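Local structure of capsular polysaccharide biosynthesis protein (Burkholderia pseudomallei, 4BQN) at residues Leu60-Tyr65 with Asn91-Gln96; Val133-Tyr138 with Gln276-Glu281; His141-Gly146 with Tyr242-Asp247; Ile178-Thr183 with Ala212-Ala217. The protein binds coenzyme A and is probably an acetyltransferase of capsular polysaccharide biosynthesis. The protein carries 1 engineered substitution. All blocks are in the same frame, centred on the assembly; numbering follows the deposited sequence. Where two conformers were deposited one is given.

Contact 1 (Leu60-Tyr65 with Asn91-Gln96); sequences LDLFLY and NALSVQ
Y65 lies across the backbone of L93 and S94, and with 96 Å² it is the residue most buried by this contact. Its CG sits between its own backbone N and carbonyl carbon (chi1 69°), a choice that swings the ring over the neighbouring strand. S94 CA is then over one face of the ring, offset toward the rim, and S94 CB comes to 3.5 Å from Y65 CZ. On the same side of the sheet A92 CB reaches Y65 CE1 at 3.9 Å.

N91 and L93, next in buried area, are held by backbone bonds, and L93 adds apolar contacts on the other face. N91 N gives a hydrogen bond to D61 O, and N91 O takes one from F63 N at 2.9 Å. L93 is gripped likewise, its N bonded to F63 O and its O to Y65 N; V95 N closes the ladder on Y65 O at 2.7 Å. Strands 62-65 and 91-94 run parallel; their axes come within 4.7 Å, at 15° to each other. On the face away from Y65, L93 CB lies side by side with L64, 3.9 Å from L64 CD2, while L93 CD1 meets L62 CD1.

Strand 91-94 is an edge strand of the four-stranded parallel sheet within this chain, and the other edge of strand 62-65 bonds to strand 6-11. Helix 79-83 packs on the F63 and Y65 face, where Y65 OH also bonds D173 and K176.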
# COMPACT_ATOMS: atom_id res chain seq x y z
N LEU A 60 25.48 -9.46 1.45
CA LEU A 60 24.23 -10.21 1.63
C LEU A 60 24.20 -11.55 0.90
O LEU A 60 24.68 -11.67 -0.24
CB LEU A 60 23.03 -9.37 1.16
CG LEU A 60 22.77 -8.07 1.91
CD1 LEU A 60 21.60 -7.37 1.22
CD2 LEU A 60 22.49 -8.32 3.39
N ASP A 61 23.63 -12.55 1.56
CA ASP A 61 23.23 -13.79 0.91
C ASP A 61 21.90 -13.62 0.18
O ASP A 61 21.68 -14.24 -0.87
CB ASP A 61 23.13 -14.92 1.93
CG ASP A 61 24.45 -15.21 2.59
OD1 ASP A 61 25.30 -15.83 1.92
OD2 ASP A 61 24.64 -14.82 3.75
N LEU A 62 21.03 -12.78 0.74
CA LEU A 62 19.69 -12.59 0.20
C LEU A 62 19.29 -11.12 0.24
O LEU A 62 19.45 -10.47 1.28
CB LEU A 62 18.69 -13.41 1.01
CG LEU A 62 17.19 -13.19 0.75
CD1 LEU A 62 16.79 -13.58 -0.67
CD2 LEU A 62 16.35 -13.92 1.78
N PHE A 63 18.78 -10.61 -0.88
CA PHE A 63 18.26 -9.25 -0.96
C PHE A 63 16.81 -9.40 -1.40
O PHE A 63 16.53 -9.76 -2.55
CB PHE A 63 19.07 -8.45 -1.99
CG PHE A 63 18.71 -6.98 -2.09
CD1 PHE A 63 18.69 -6.15 -0.98
CD2 PHE A 63 18.45 -6.42 -3.34
CE1 PHE A 63 18.38 -4.80 -1.10
CE2 PHE A 63 18.14 -5.07 -3.47
CZ PHE A 63 18.11 -4.25 -2.35
N LEU A 64 15.89 -9.22 -0.45
CA LEU A 64 14.46 -9.18 -0.76
C LEU A 64 14.13 -7.73 -0.99
O LEU A 64 14.44 -6.88 -0.17
CB LEU A 64 13.62 -9.71 0.41
CG LEU A 64 13.59 -11.22 0.65
CD1 LEU A 64 12.97 -11.53 2.01
CD2 LEU A 64 12.85 -11.95 -0.46
N TYR A 65 13.51 -7.43 -2.12
CA TYR A 65 13.29 -6.03 -2.44
C TYR A 65 12.01 -5.84 -3.23
O TYR A 65 11.55 -6.75 -3.93
CB TYR A 65 14.49 -5.46 -3.23
CG TYR A 65 14.58 -6.02 -4.62
CD1 TYR A 65 15.21 -7.26 -4.86
CD2 TYR A 65 13.99 -5.36 -5.69
CE1 TYR A 65 15.25 -7.80 -6.14
CE2 TYR A 65 14.02 -5.90 -6.97
CZ TYR A 65 14.64 -7.12 -7.18
OH TYR A 65 14.67 -7.64 -8.45
N ASN A 91 21.47 -13.98 -3.80
CA ASN A 91 20.15 -14.14 -4.40
C ASN A 91 19.32 -12.88 -4.17
O ASN A 91 19.13 -12.48 -3.02
CB ASN A 91 19.46 -15.35 -3.74
CG ASN A 91 18.16 -15.75 -4.43
OD1 ASN A 91 17.90 -15.39 -5.58
ND2 ASN A 91 17.35 -16.53 -3.72
N ALA A 92 18.83 -12.26 -5.25
CA ALA A 92 17.96 -11.09 -5.17
C ALA A 92 16.56 -11.51 -5.63
O ALA A 92 16.37 -11.94 -6.77
CB ALA A 92 18.50 -9.95 -6.01
N LEU A 93 15.59 -11.41 -4.73
CA LEU A 93 14.21 -11.80 -5.03
C LEU A 93 13.30 -10.60 -4.89
O LEU A 93 13.27 -9.93 -3.84
CB LEU A 93 13.73 -12.91 -4.09
CG LEU A 93 14.32 -14.30 -4.31
CD1 LEU A 93 13.92 -15.21 -3.15
CD2 LEU A 93 13.87 -14.89 -5.63
N SER A 94 12.59 -10.29 -5.97
CA SER A 94 11.63 -9.19 -5.91
C SER A 94 10.29 -9.61 -5.33
O SER A 94 9.78 -10.72 -5.57
CB SER A 94 11.47 -8.54 -7.28
OG SER A 94 11.15 -9.51 -8.25
N VAL A 95 9.75 -8.68 -4.55
CA VAL A 95 8.49 -8.84 -3.85
C VAL A 95 7.52 -7.77 -4.32
O VAL A 95 7.87 -6.58 -4.39
CB VAL A 95 8.69 -8.69 -2.32
CG1 VAL A 95 7.37 -8.86 -1.57
CG2 VAL A 95 9.73 -9.69 -1.83
N GLN A 96 6.30 -8.20 -4.60
CA GLN A 96 5.23 -7.33 -5.03
C GLN A 96 5.07 -6.12 -4.11
O GLN A 96 5.13 -6.25 -2.88
CB GLN A 96 3.93 -8.14 -5.02
CG GLN A 96 2.67 -7.37 -5.38
CD GLN A 96 1.52 -8.32 -5.57
OE1 GLN A 96 1.22 -9.11 -4.68
NE2 GLN A 96 0.88 -8.27 -6.75

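Contact 2 (Val133-Tyr138 with Gln276-Glu281); sequences VDKETY and QFEWFE
F277 pushes its ring against the first turn of helix 135-140, with K135 over one face and Y138 at the edge. The ring is turned so that K135 CA stands 3.7 Å from its centroid, only 2° off the normal: a CH-pi contact made by the backbone carbon itself. K135 CB lies over the same face, 3.5 Å from F277 CG. The rest of the lysine leads elsewhere. The chain stays extended until a bend at chi4; in the conformer given, NZ then meets E136 OE2 in a salt bridge, on the syn side but well out of the carboxylate plane. E278 is not in charge contact with it; OE2 of that residue is 5.3 Å from K135 NZ.

Y138 takes a different course, with CG anti to the backbone N (chi1 -169°). The edge of the F277 ring points toward the face of Y138 in an offset edge-to-face pair, planes at 69°, and F277 CZ closes to 3.4 Å from Y138 CB. The phenol oxygen of Y138 bonds Y242 OH.

Polar links across the seam run through water. In the E281 conformer given, one molecule lies between V133 O and E281 OE2, and a second accepts from K135 N and donates to E281 OE2, thereby serving an amide of the first helical turn.

An aromatic side chain of helix 269-281 thus packs on the N-terminal turn of helix 135-140, a helix-helix contact with an offset edge-to-face pair; I125 and V129 of helix 123-130 also touch F277, making a small helical cluster remote from the coenzyme A site.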
# COMPACT_ATOMS: atom_id res chain seq x y z
N VAL A 133 -19.38 21.63 -4.82
CA VAL A 133 -20.30 20.94 -3.92
C VAL A 133 -19.86 21.31 -2.51
O VAL A 133 -18.68 21.13 -2.18
CB VAL A 133 -20.26 19.40 -4.14
CG1 VAL A 133 -21.02 18.68 -3.04
CG2 VAL A 133 -20.87 19.07 -5.50
N ASP A 134 -20.77 21.86 -1.71
CA ASP A 134 -20.45 22.25 -0.33
C ASP A 134 -20.27 21.03 0.57
O ASP A 134 -20.85 19.96 0.31
CB ASP A 134 -21.46 23.24 0.27
CG ASP A 134 -22.76 23.36 -0.53
OD1 ASP A 134 -23.14 22.41 -1.25
OD2 ASP A 134 -23.40 24.43 -0.44
N LYS A 135 -19.47 21.18 1.62
CA LYS A 135 -19.14 20.05 2.50
C LYS A 135 -20.38 19.43 3.15
O LYS A 135 -20.46 18.20 3.30
CB LYS A 135 -18.09 20.45 3.54
CG LYS A 135 -18.48 21.57 4.48
CD LYS A 135 -17.29 22.05 5.30
CE LYS A 135 -17.74 22.96 6.43
NZ LYS A 135 -18.43 24.18 5.94
N GLU A 136 -21.36 20.27 3.50
CA GLU A 136 -22.59 19.79 4.12
C GLU A 136 -23.38 18.91 3.15
O GLU A 136 -23.92 17.87 3.54
CB GLU A 136 -23.43 20.97 4.60
CG GLU A 136 -22.76 21.84 5.66
CD GLU A 136 -21.77 22.87 5.10
OE1 GLU A 136 -21.70 23.08 3.87
OE2 GLU A 136 -21.06 23.49 5.92
N THR A 137 -23.43 19.33 1.89
CA THR A 137 -24.11 18.56 0.84
C THR A 137 -23.44 17.20 0.66
O THR A 137 -24.11 16.17 0.57
CB THR A 137 -24.15 19.33 -0.50
OG1 THR A 137 -24.82 20.58 -0.31
CG2 THR A 137 -24.89 18.54 -1.56
N TYR A 138 -22.11 17.20 0.63
CA TYR A 138 -21.36 15.95 0.49
C TYR A 138 -21.69 15.00 1.63
O TYR A 138 -21.98 13.81 1.39
CB TYR A 138 -19.87 16.24 0.44
CG TYR A 138 -19.02 15.05 0.04
CD1 TYR A 138 -18.62 14.10 0.99
CD2 TYR A 138 -18.60 14.89 -1.28
CE1 TYR A 138 -17.83 13.01 0.62
CE2 TYR A 138 -17.82 13.80 -1.67
CZ TYR A 138 -17.43 12.87 -0.72
OH TYR A 138 -16.65 11.80 -1.11
N GLN A 276 -11.33 17.15 5.50
CA GLN A 276 -10.81 16.96 4.14
C GLN A 276 -11.22 18.13 3.24
O GLN A 276 -10.39 18.66 2.49
CB GLN A 276 -11.29 15.63 3.54
CG GLN A 276 -10.68 14.40 4.20
CD GLN A 276 -9.23 14.21 3.79
OE1 GLN A 276 -8.92 14.17 2.60
NE2 GLN A 276 -8.34 14.09 4.76
N PHE A 277 -12.48 18.53 3.31
CA PHE A 277 -12.92 19.72 2.56
C PHE A 277 -12.08 20.94 2.93
O PHE A 277 -11.60 21.65 2.05
CB PHE A 277 -14.41 20.01 2.78
CG PHE A 277 -15.32 19.27 1.84
CD1 PHE A 277 -15.66 19.83 0.61
CD2 PHE A 277 -15.81 18.01 2.17
CE1 PHE A 277 -16.48 19.15 -0.28
CE2 PHE A 277 -16.64 17.33 1.29
CZ PHE A 277 -16.96 17.89 0.06
N GLU A 278 -11.88 21.15 4.23
CA GLU A 278 -11.12 22.31 4.70
C GLU A 278 -9.68 22.26 4.19
O GLU A 278 -9.12 23.28 3.79
CB GLU A 278 -11.20 22.38 6.22
CG GLU A 278 -12.61 22.72 6.68
CD GLU A 278 -12.94 22.34 8.12
OE1 GLU A 278 -12.06 21.84 8.85
OE2 GLU A 278 -14.10 22.56 8.51
N TRP A 279 -9.10 21.06 4.15
CA TRP A 279 -7.74 20.88 3.68
C TRP A 279 -7.63 21.24 2.19
O TRP A 279 -6.77 22.04 1.81
CB TRP A 279 -7.27 19.45 3.95
CG TRP A 279 -5.80 19.26 3.71
CD1 TRP A 279 -4.79 19.47 4.60
CD2 TRP A 279 -5.18 18.84 2.49
NE1 TRP A 279 -3.57 19.21 4.02
CE2 TRP A 279 -3.78 18.81 2.72
CE3 TRP A 279 -5.66 18.46 1.22
CZ2 TRP A 279 -2.86 18.44 1.74
CZ3 TRP A 279 -4.73 18.09 0.23
CH2 TRP A 279 -3.35 18.10 0.50
N PHE A 280 -8.52 20.70 1.36
CA PHE A 280 -8.48 21.02 -0.07
C PHE A 280 -8.76 22.50 -0.35
O PHE A 280 -8.17 23.06 -1.29
CB PHE A 280 -9.45 20.16 -0.86
CG PHE A 280 -8.98 18.73 -1.05
CD1 PHE A 280 -7.88 18.44 -1.85
CD2 PHE A 280 -9.67 17.68 -0.44
CE1 PHE A 280 -7.46 17.13 -2.04
CE2 PHE A 280 -9.26 16.37 -0.63
CZ PHE A 280 -8.16 16.10 -1.43
N GLU A 281 -9.64 23.12 0.44
CA GLU A 281 -10.00 24.51 0.21
C GLU A 281 -8.81 25.46 0.50
O GLU A 281 -8.81 26.59 0.03
CB GLU A 281 -11.30 24.87 0.96
CG GLU A 281 -12.56 24.27 0.31
CD GLU A 281 -13.77 24.13 1.24
OE1 GLU A 281 -13.77 24.75 2.33
OE2 GLU A 281 -14.73 23.40 0.88
O HOH W 1 -16.51 22.82 -1.61
O HOH W 2 -17.64 23.53 1.71

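Contact 3 (His141-Gly146 with Tyr242-Asp247); sequences HLEEIG and YPIYRD
G146 faces P243 O, just ahead of the turn at I244, and offers it bare backbone. G146 CA comes to 3.1 Å from P243 O in a CA-H...O contact with an angle of 162° at the hydrogen, so the glycine is the flat place on the helix that receives this oxygen. The CA atoms of G146 and Y245 are 4.8 Å apart. No conventional hydrogen bond joins the two segments, so shape carries the contact.

Three projections of 242-247 fit around helix 142-151. The P243 ring fits against the step formed by L142 and E143 at the start of the helix, its CG 3.9 Å from L142 CB and its CB against the methylene CG of E143. Next to it the CD2 and CE2 atoms of Y242 meet I145 and L142: I145 CG2, anti to its own backbone N, reaches Y242 CD2 at 3.7 Å, and L142 CD2, on a side chain crossing the tyrosine at about a right angle, approaches CE2. Beyond the proline, I244 extends CD1 to 3.4 Å from E143 O and to E143 CB. I244 has a positive phi of 73°, which turns the chain before the 3-10 segment begins.

The polar ends are bonded outside the two segments: E143 to R256 in a salt bridge, Y242 OH to D122. This is a helix-to-loop contact closed at a glycine by a CA-H...O interaction, and it seats the long connection between helix 204-217 and strand 260-262 against helix 142-151.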
# COMPACT_ATOMS: atom_id res chain seq x y z
N HIS A 141 -24.80 13.11 1.32
CA HIS A 141 -24.86 12.20 0.16
C HIS A 141 -23.91 11.00 0.24
O HIS A 141 -23.62 10.35 -0.77
CB HIS A 141 -24.60 12.97 -1.13
CG HIS A 141 -25.76 13.81 -1.58
ND1 HIS A 141 -26.05 15.04 -1.04
CD2 HIS A 141 -26.69 13.60 -2.55
CE1 HIS A 141 -27.12 15.55 -1.63
NE2 HIS A 141 -27.52 14.70 -2.56
N LEU A 142 -23.44 10.67 1.45
CA LEU A 142 -22.49 9.56 1.56
C LEU A 142 -23.08 8.25 1.07
O LEU A 142 -22.39 7.44 0.46
CB LEU A 142 -21.98 9.37 2.97
CG LEU A 142 -21.21 10.52 3.60
CD1 LEU A 142 -20.76 10.10 4.99
CD2 LEU A 142 -20.00 10.94 2.78
N GLU A 143 -24.37 8.05 1.33
CA GLU A 143 -25.04 6.82 0.91
C GLU A 143 -25.17 6.71 -0.60
O GLU A 143 -25.00 5.63 -1.15
CB GLU A 143 -26.43 6.70 1.54
CG GLU A 143 -26.41 6.30 3.01
CD GLU A 143 -26.15 7.46 3.97
OE1 GLU A 143 -26.06 8.63 3.53
OE2 GLU A 143 -26.04 7.18 5.18
N GLU A 144 -25.48 7.82 -1.27
CA GLU A 144 -25.58 7.83 -2.73
C GLU A 144 -24.22 7.49 -3.35
O GLU A 144 -24.13 6.71 -4.32
CB GLU A 144 -26.07 9.18 -3.25
CG GLU A 144 -27.55 9.46 -3.02
CD GLU A 144 -27.87 10.10 -1.68
OE1 GLU A 144 -27.05 10.07 -0.74
OE2 GLU A 144 -28.98 10.64 -1.56
N ILE A 145 -23.16 8.07 -2.79
CA ILE A 145 -21.81 7.74 -3.22
C ILE A 145 -21.50 6.26 -3.01
O ILE A 145 -21.04 5.57 -3.93
CB ILE A 145 -20.76 8.58 -2.46
CG1 ILE A 145 -20.89 10.06 -2.84
CG2 ILE A 145 -19.35 8.04 -2.74
CD1 ILE A 145 -20.19 11.00 -1.90
N GLY A 146 -21.77 5.75 -1.81
CA GLY A 146 -21.54 4.34 -1.50
C GLY A 146 -22.35 3.40 -2.38
O GLY A 146 -21.87 2.33 -2.77
N TYR A 242 -17.04 3.51 2.98
CA TYR A 242 -18.24 4.34 2.86
C TYR A 242 -19.52 3.52 3.14
O TYR A 242 -19.54 2.30 2.97
CB TYR A 242 -18.32 4.96 1.46
CG TYR A 242 -17.64 6.31 1.33
CD1 TYR A 242 -16.31 6.51 1.72
CD2 TYR A 242 -18.32 7.37 0.74
CE1 TYR A 242 -15.70 7.75 1.56
CE2 TYR A 242 -17.72 8.62 0.57
CZ TYR A 242 -16.41 8.80 0.99
OH TYR A 242 -15.82 10.03 0.81
N PRO A 243 -20.60 4.21 3.54
CA PRO A 243 -21.87 3.52 3.74
C PRO A 243 -22.29 2.77 2.48
O PRO A 243 -21.96 3.21 1.36
CB PRO A 243 -22.86 4.67 4.00
CG PRO A 243 -22.03 5.82 4.47
CD PRO A 243 -20.73 5.68 3.71
N ILE A 244 -23.05 1.70 2.69
CA ILE A 244 -23.63 0.85 1.63
C ILE A 244 -22.55 -0.00 0.97
O ILE A 244 -22.64 -1.23 0.97
CB ILE A 244 -24.50 1.65 0.61
CG1 ILE A 244 -25.66 2.33 1.35
CG2 ILE A 244 -25.02 0.72 -0.49
CD1 ILE A 244 -26.59 3.12 0.47
N TYR A 245 -21.51 0.65 0.46
CA TYR A 245 -20.36 -0.07 -0.09
C TYR A 245 -19.77 -1.02 0.96
O TYR A 245 -19.43 -2.17 0.67
CB TYR A 245 -19.30 0.93 -0.57
CG TYR A 245 -18.18 0.29 -1.35
CD1 TYR A 245 -18.42 -0.24 -2.63
CD2 TYR A 245 -16.88 0.26 -0.87
CE1 TYR A 245 -17.41 -0.81 -3.37
CE2 TYR A 245 -15.86 -0.33 -1.61
CZ TYR A 245 -16.12 -0.85 -2.86
OH TYR A 245 -15.14 -1.43 -3.65
N ARG A 246 -19.71 -0.56 2.21
CA ARG A 246 -19.12 -1.34 3.29
C ARG A 246 -19.85 -2.67 3.50
O ARG A 246 -19.26 -3.65 3.97
CB ARG A 246 -19.10 -0.52 4.59
CG ARG A 246 -20.48 -0.21 5.17
CD ARG A 246 -20.42 0.77 6.34
NE ARG A 246 -19.63 0.26 7.47
CZ ARG A 246 -20.06 -0.62 8.37
NH1 ARG A 246 -21.29 -1.11 8.30
NH2 ARG A 246 -19.24 -1.02 9.33
N ASP A 247 -21.13 -2.71 3.14
CA ASP A 247 -21.94 -3.90 3.38
C ASP A 247 -21.65 -5.02 2.36
O ASP A 247 -22.18 -6.12 2.49
CB ASP A 247 -23.42 -3.53 3.44
CG ASP A 247 -23.73 -2.59 4.59
OD1 ASP A 247 -23.19 -2.81 5.70
OD2 ASP A 247 -24.48 -1.61 4.39

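Contact 4 (Ile178-Thr183 with Ala212-Ala217); sequences IDISVT and ARCMLA
This is an apolar seam with a polar border, joining the irregular chain 178-182, which leads into helix 183-189 with V182 at its N-cap position, to one side of helix 204-217. I180 is its centre, with 83 Å² buried. Its two branches divide the work: CG2 meets R213 CB at 3.7 Å and also reaches C214 SG, whereas CG1 and CD1 both come up to A217 CB, each at 3.9 Å. One isoleucine thus touches residues a full helical turn apart, R213 and A217.

V182 extends the seam toward the earlier end of the helix. Its CG1 contacts R213 CG at 3.7 Å and stands over the centre of the guanidinium face, 4.1 Å above the plane. The arginine reaches this place by folding: chi1 -49° is followed by a bend at chi2 (-48°), which brings the planar group back beside V182. Its direct approach to S181 O is too long for a bond, 3.9 Å from NH1. A water in the guanidinium plane spans the gap, donating to S181 O at 2.8 Å and accepting from R213 NH1 at 2.9 Å. R213 NH2 forms a salt bridge with E209 of the same helix.

The chemistry therefore separates the two ends of R213. Its aliphatic stem and one flat face serve as hydrophobic surface, while its N-H groups stay at the edge for water and carboxylate; E209 would probably steady both charge and orientation.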
# COMPACT_ATOMS: atom_id res chain seq x y z
N ILE A 178 8.28 -9.80 -11.39
CA ILE A 178 8.27 -9.87 -9.93
C ILE A 178 8.31 -11.33 -9.48
O ILE A 178 7.53 -12.16 -9.97
CB ILE A 178 7.06 -9.13 -9.33
CG1 ILE A 178 7.15 -7.64 -9.66
CG2 ILE A 178 6.99 -9.37 -7.83
CD1 ILE A 178 6.02 -6.79 -9.09
N ASP A 179 9.24 -11.67 -8.59
CA ASP A 179 9.37 -13.06 -8.13
C ASP A 179 8.23 -13.54 -7.24
O ASP A 179 7.79 -14.69 -7.39
CB ASP A 179 10.71 -13.28 -7.41
CG ASP A 179 11.91 -13.14 -8.33
OD1 ASP A 179 11.96 -13.85 -9.36
OD2 ASP A 179 12.80 -12.32 -8.01
N ILE A 180 7.76 -12.69 -6.33
CA ILE A 180 6.90 -13.12 -5.23
C ILE A 180 5.69 -12.20 -5.16
O ILE A 180 5.86 -11.00 -4.94
CB ILE A 180 7.67 -13.10 -3.89
CG1 ILE A 180 8.88 -14.06 -3.93
CG2 ILE A 180 6.76 -13.46 -2.74
CD1 ILE A 180 10.01 -13.66 -3.01
N SER A 181 4.49 -12.75 -5.37
CA SER A 181 3.25 -11.97 -5.39
C SER A 181 2.08 -12.69 -4.72
O SER A 181 2.11 -13.91 -4.54
CB SER A 181 2.84 -11.63 -6.82
OG SER A 181 3.82 -10.85 -7.48
N VAL A 182 1.05 -11.92 -4.39
CA VAL A 182 -0.15 -12.45 -3.74
C VAL A 182 -1.44 -11.95 -4.41
O VAL A 182 -2.48 -11.87 -3.77
CB VAL A 182 -0.21 -12.12 -2.22
CG1 VAL A 182 0.78 -12.97 -1.45
CG2 VAL A 182 0.05 -10.64 -1.96
N THR A 183 -1.37 -11.69 -5.71
CA THR A 183 -2.51 -11.12 -6.45
C THR A 183 -3.78 -11.99 -6.36
O THR A 183 -4.87 -11.46 -6.08
CB THR A 183 -2.14 -10.87 -7.92
OG1 THR A 183 -0.95 -10.07 -7.96
CG2 THR A 183 -3.28 -10.14 -8.65
N ALA A 212 4.86 -15.62 3.95
CA ALA A 212 4.80 -17.05 3.63
C ALA A 212 5.28 -17.31 2.20
O ALA A 212 6.05 -18.26 1.97
CB ALA A 212 3.39 -17.58 3.84
N ARG A 213 4.86 -16.49 1.23
CA ARG A 213 5.29 -16.69 -0.15
C ARG A 213 6.79 -16.47 -0.30
O ARG A 213 7.43 -17.14 -1.10
CB ARG A 213 4.50 -15.85 -1.15
CG ARG A 213 2.97 -15.89 -1.01
CD ARG A 213 2.38 -17.29 -0.88
NE ARG A 213 0.94 -17.22 -0.61
CZ ARG A 213 -0.01 -17.01 -1.52
NH1 ARG A 213 0.30 -16.86 -2.82
NH2 ARG A 213 -1.28 -16.95 -1.13
N CYS A 214 7.35 -15.54 0.46
CA CYS A 214 8.79 -15.37 0.46
C CYS A 214 9.47 -16.64 0.95
O CYS A 214 10.45 -17.09 0.36
CB CYS A 214 9.19 -14.21 1.36
SG CYS A 214 8.74 -12.59 0.73
N MET A 215 8.97 -17.23 2.04
CA MET A 215 9.57 -18.45 2.56
C MET A 215 9.48 -19.59 1.57
O MET A 215 10.42 -20.37 1.45
CB MET A 215 8.98 -18.84 3.91
CG MET A 215 9.40 -17.89 5.04
SD MET A 215 8.94 -18.42 6.70
CE MET A 215 9.85 -19.97 6.79
N LEU A 216 8.36 -19.70 0.85
CA LEU A 216 8.24 -20.76 -0.16
C LEU A 216 9.26 -20.56 -1.26
O LEU A 216 9.86 -21.52 -1.72
CB LEU A 216 6.83 -20.80 -0.75
CG LEU A 216 5.73 -21.18 0.25
CD1 LEU A 216 4.35 -20.95 -0.33
CD2 LEU A 216 5.87 -22.62 0.72
N ALA A 217 9.48 -19.30 -1.65
CA ALA A 217 10.45 -18.98 -2.71
C ALA A 217 11.87 -19.35 -2.28
O ALA A 217 12.71 -19.69 -3.12
CB ALA A 217 10.38 -17.50 -3.06
O HOH W 3 2.56 -16.70 -4.58

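How the contacts relate
From the N terminus, contact 1 closes first, returning the chain after 25 intervening residues to set strand 91-94 beside strand 62-65. Contact 2 opens at 133-138 and closes last, at 276-281; inside its span lies contact 3, and inside that, contact 4, so the three are nested and none cross. In space the grouping differs. Contacts 1 and 4 touch, with centres 11 Å apart: Q96 reaches V182 and T183, tying the sheet edge to the 178-183 chain and helix 204-217. Contacts 2 and 3 also touch, Y138 CZ packing on I145 CD1, where helices 135-140 and 142-151 follow each other. About 41 Å separates the centres of contacts 1 and 3.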